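Local coordinates for protein disulfide isomerase (PDB 4N30) that belongs to the DsbA branch of the thioredoxin family and probably acts as a thiol-disulfide oxidoreductase in the making of disulfide bonds, at residues 63-73 and 128-138. Sequence-based numbering, arbitrary orientation.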
loop_
_atom_site.group_PDB
_atom_site.type_symbol
_atom_site.label_atom_id
_atom_site.label_comp_id
_atom_site.label_asym_id
_atom_site.label_seq_id
_atom_site.Cartn_x
_atom_site.Cartn_y
_atom_site.Cartn_z
ATOM N N ASP A 63 -6.579 0.852 1.683
ATOM C CA ASP A 63 -7.243 0.762 3.022
ATOM C C ASP A 63 -7.537 -0.735 3.235
ATOM O O ASP A 63 -8.076 -1.415 2.342
ATOM C CB ASP A 63 -8.548 1.597 2.857
ATOM C CG ASP A 63 -9.577 1.386 3.956
ATOM O OD1 ASP A 63 -9.511 0.492 4.773
ATOM O OD2 ASP A 63 -10.533 2.260 3.956
ATOM N N LEU A 64 -7.074 -1.256 4.384
ATOM C CA LEU A 64 -7.120 -2.691 4.643
ATOM C C LEU A 64 -8.562 -3.158 4.972
ATOM O O LEU A 64 -8.739 -4.397 4.996
ATOM C CB LEU A 64 -6.144 -2.986 5.788
ATOM C CG LEU A 64 -4.698 -2.992 5.254
ATOM C CD1 LEU A 64 -3.697 -2.738 6.406
ATOM C CD2 LEU A 64 -4.339 -4.293 4.511
ATOM N N GLU A 65 -9.511 -2.276 5.136
ATOM C CA GLU A 65 -10.942 -2.564 5.229
ATOM C C GLU A 65 -11.645 -2.460 3.912
ATOM O O GLU A 65 -12.869 -2.755 3.884
ATOM C CB GLU A 65 -11.596 -1.669 6.299
ATOM C CG GLU A 65 -11.148 -1.985 7.733
ATOM C CD GLU A 65 -11.548 -3.384 8.105
ATOM O OE1 GLU A 65 -10.764 -4.291 7.970
ATOM O OE2 GLU A 65 -12.730 -3.580 8.484
ATOM N N CYS A 66 -11.001 -2.012 2.866
ATOM C CA CYS A 66 -11.724 -1.698 1.604
ATOM C C CYS A 66 -11.802 -2.918 0.731
ATOM O O CYS A 66 -10.836 -3.629 0.426
ATOM C CB CYS A 66 -10.906 -0.590 0.906
ATOM S SG CYS A 66 -11.437 -0.370 -0.827
ATOM N N PRO A 67 -13.059 -3.258 0.350
ATOM C CA PRO A 67 -13.259 -4.503 -0.427
ATOM C C PRO A 67 -12.640 -4.416 -1.796
ATOM O O PRO A 67 -12.348 -5.491 -2.370
ATOM C CB PRO A 67 -14.828 -4.597 -0.481
ATOM C CG PRO A 67 -15.286 -3.194 -0.370
ATOM C CD PRO A 67 -14.311 -2.515 0.605
ATOM N N PHE A 68 -12.540 -3.229 -2.330
ATOM C CA PHE A 68 -11.839 -3.075 -3.629
ATOM C C PHE A 68 -10.352 -3.348 -3.502
ATOM O O PHE A 68 -9.747 -4.059 -4.303
ATOM C CB PHE A 68 -12.125 -1.652 -4.182
ATOM C CG PHE A 68 -13.576 -1.342 -4.425
ATOM C CD1 PHE A 68 -14.268 -1.923 -5.526
ATOM C CD2 PHE A 68 -14.221 -0.400 -3.603
ATOM C CE1 PHE A 68 -15.644 -1.566 -5.730
ATOM C CE2 PHE A 68 -15.548 -0.012 -3.857
ATOM C CZ PHE A 68 -16.246 -0.583 -4.895
ATOM N N CYS A 69 -9.792 -2.770 -2.462
ATOM C CA CYS A 69 -8.363 -3.030 -2.215
ATOM C C CYS A 69 -8.103 -4.505 -1.938
ATOM O O CYS A 69 -7.041 -5.000 -2.359
ATOM C CB CYS A 69 -7.904 -2.177 -1.052
ATOM S SG CYS A 69 -7.878 -0.408 -1.385
ATOM N N LYS A 70 -9.025 -5.174 -1.226
ATOM C CA LYS A 70 -8.805 -6.550 -0.995
ATOM C C LYS A 70 -8.716 -7.416 -2.279
ATOM O O LYS A 70 -7.836 -8.244 -2.412
ATOM C CB LYS A 70 -9.941 -7.078 -0.042
ATOM C CG LYS A 70 -9.836 -8.597 0.192
ATOM C CD LYS A 70 -10.835 -9.088 1.221
ATOM C CE LYS A 70 -10.646 -10.546 1.422
ATOM N NZ LYS A 70 -11.389 -11.197 2.564
ATOM N N VAL A 71 -9.595 -7.176 -3.230
ATOM C CA VAL A 71 -9.483 -8.016 -4.441
ATOM C C VAL A 71 -8.393 -7.479 -5.388
ATOM O O VAL A 71 -7.801 -8.196 -6.156
ATOM C CB VAL A 71 -10.849 -8.168 -5.136
ATOM C CG1 VAL A 71 -11.387 -6.804 -5.531
ATOM C CG2 VAL A 71 -10.788 -9.078 -6.355
ATOM N N TYR A 72 -8.138 -6.182 -5.354
ATOM C CA TYR A 72 -7.227 -5.616 -6.352
ATOM C C TYR A 72 -5.799 -5.798 -5.978
ATOM O O TYR A 72 -4.946 -6.014 -6.903
ATOM C CB TYR A 72 -7.513 -4.068 -6.461
ATOM C CG TYR A 72 -6.767 -3.410 -7.550
ATOM C CD1 TYR A 72 -7.003 -3.779 -8.921
ATOM C CD2 TYR A 72 -5.881 -2.409 -7.289
ATOM C CE1 TYR A 72 -6.294 -3.157 -9.940
ATOM C CE2 TYR A 72 -5.225 -1.741 -8.340
ATOM C CZ TYR A 72 -5.464 -2.141 -9.651
ATOM O OH TYR A 72 -4.720 -1.456 -10.631
ATOM N N THR A 73 -5.446 -5.740 -4.677
ATOM C CA THR A 73 -4.026 -5.717 -4.356
ATOM C C THR A 73 -3.268 -7.015 -4.850
ATOM O O THR A 73 -2.218 -6.880 -5.441
ATOM C CB THR A 73 -3.860 -5.488 -2.859
ATOM O OG1 THR A 73 -4.407 -4.197 -2.488
ATOM C CG2 THR A 73 -2.395 -5.423 -2.454
ATOM N N ILE A 128 -4.194 -9.652 6.981
ATOM C CA ILE A 128 -5.256 -8.733 7.424
ATOM C C ILE A 128 -6.387 -8.798 6.440
ATOM O O ILE A 128 -7.591 -8.903 6.840
ATOM C CB ILE A 128 -4.743 -7.301 7.663
ATOM C CG1 ILE A 128 -3.828 -7.326 8.854
ATOM C CG2 ILE A 128 -5.947 -6.352 7.857
ATOM C CD1 ILE A 128 -3.053 -6.006 8.991
ATOM N N PHE A 129 -6.099 -8.815 5.141
ATOM C CA PHE A 129 -7.223 -8.918 4.189
ATOM C C PHE A 129 -7.955 -10.269 4.367
ATOM O O PHE A 129 -9.180 -10.309 4.183
ATOM C CB PHE A 129 -6.698 -8.818 2.711
ATOM C CG PHE A 129 -6.547 -7.421 2.196
ATOM C CD1 PHE A 129 -7.539 -6.473 2.371
ATOM C CD2 PHE A 129 -5.424 -7.073 1.454
ATOM C CE1 PHE A 129 -7.407 -5.171 1.876
ATOM C CE2 PHE A 129 -5.285 -5.772 0.944
ATOM C CZ PHE A 129 -6.295 -4.834 1.185
ATOM N N ALA A 130 -7.248 -11.315 4.714
ATOM C CA ALA A 130 -7.930 -12.634 4.923
ATOM C C ALA A 130 -8.657 -12.661 6.221
ATOM O O ALA A 130 -9.738 -13.265 6.256
ATOM C CB ALA A 130 -6.858 -13.742 4.948
ATOM N N GLN A 131 -8.176 -12.060 7.271
ATOM C CA GLN A 131 -8.713 -12.253 8.611
ATOM C C GLN A 131 -9.738 -11.220 9.031
ATOM O O GLN A 131 -10.531 -11.521 9.907
ATOM C CB GLN A 131 -7.533 -12.313 9.613
ATOM C CG GLN A 131 -6.671 -13.583 9.408
ATOM C CD GLN A 131 -5.528 -13.605 10.326
ATOM O OE1 GLN A 131 -5.589 -13.128 11.456
ATOM N NE2 GLN A 131 -4.447 -14.179 9.812
ATOM N N SER A 132 -9.608 -9.993 8.548
ATOM C CA SER A 132 -10.602 -8.961 8.911
ATOM C C SER A 132 -12.007 -9.274 8.395
ATOM O O SER A 132 -12.138 -9.784 7.261
ATOM C CB SER A 132 -10.119 -7.593 8.408
ATOM O OG SER A 132 -11.122 -6.682 8.807
ATOM N N ALA A 133 -13.001 -8.887 9.172
ATOM C CA ALA A 133 -14.320 -8.885 8.623
ATOM C C ALA A 133 -14.442 -7.945 7.438
ATOM O O ALA A 133 -15.331 -8.101 6.619
ATOM C CB ALA A 133 -15.333 -8.472 9.702
ATOM N N GLY A 134 -13.650 -6.886 7.364
ATOM C CA GLY A 134 -13.721 -5.895 6.287
ATOM C C GLY A 134 -14.785 -4.869 6.625
ATOM O O GLY A 134 -15.593 -5.030 7.542
ATOM N N ASN A 135 -14.723 -3.766 5.861
ATOM C CA ASN A 135 -15.819 -2.796 5.857
ATOM C C ASN A 135 -16.022 -2.101 7.167
ATOM O O ASN A 135 -17.119 -1.621 7.473
ATOM C CB ASN A 135 -17.152 -3.389 5.334
ATOM C CG ASN A 135 -16.911 -4.149 4.060
ATOM O OD1 ASN A 135 -17.037 -5.421 4.033
ATOM N ND2 ASN A 135 -16.566 -3.476 3.040
ATOM N N GLY A 136 -15.001 -2.034 8.017
ATOM C CA GLY A 136 -15.103 -1.404 9.336
ATOM C C GLY A 136 -15.251 -2.449 10.422
ATOM O O GLY A 136 -15.026 -2.103 11.620
ATOM N N GLY A 137 -15.568 -3.683 10.098
ATOM C CA GLY A 137 -15.693 -4.729 11.146
ATOM C C GLY A 137 -14.365 -5.123 11.731
ATOM O O GLY A 137 -14.298 -5.492 12.944
ATOM N N GLY A 138 -13.253 -5.038 10.987
ATOM C CA GLY A 138 -11.924 -5.249 11.576
ATOM C C GLY A 138 -11.631 -6.705 11.914
ATOM O O GLY A 138 -12.402 -7.677 11.682
#
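Phe129, in the last turn of helix 99-131, is clamped between Leu64 and Lys70. Leu64 CD2 lies over one face, 4.0 Å from the ring centroid; Lys70 CA presses on the opposite face, 3.6 Å from it. Cys69 CB packs 3.8 Å from Phe129 CZ, and Trp90 of strand 86-92 also borders this tight apolar core. Lys70, its CG swung opposite the backbone N (chi1 176°) and its chain extended, runs back along the phenyl group until Lys70 NZ bonds Phe129 O at 2.9 Å, tilted 29° from the carbonyl plane.

The second grip is polar. Glu65, bent at chi2 (-62°), turns its carboxylate into the loop after the helix. Glu65 OE1 takes the proton of Ser132 OG on its syn lone pair (2.6 Å), while Glu65 OE2 collects two amides, Gly136 N at 2.8 Å on the anti side and Gly138 N from above the carboxylate plane. This buried carboxylate thus bridges Ser132, the type I' turn 134-137 and Gly138 just beyond it, and Glu65 O adds a bond from Asn135 N. Packing is looser toward solvent, where exposed Asn135 lays ND2 3.5 Å from Pro67 CD.

Cys66, at the N-cap of helix 67-81, and Cys69 form a CxxC at a helix start, the pattern of a thioredoxin-fold redox site; the contact joins that probable active site to the helical part of this DsbA-family protein.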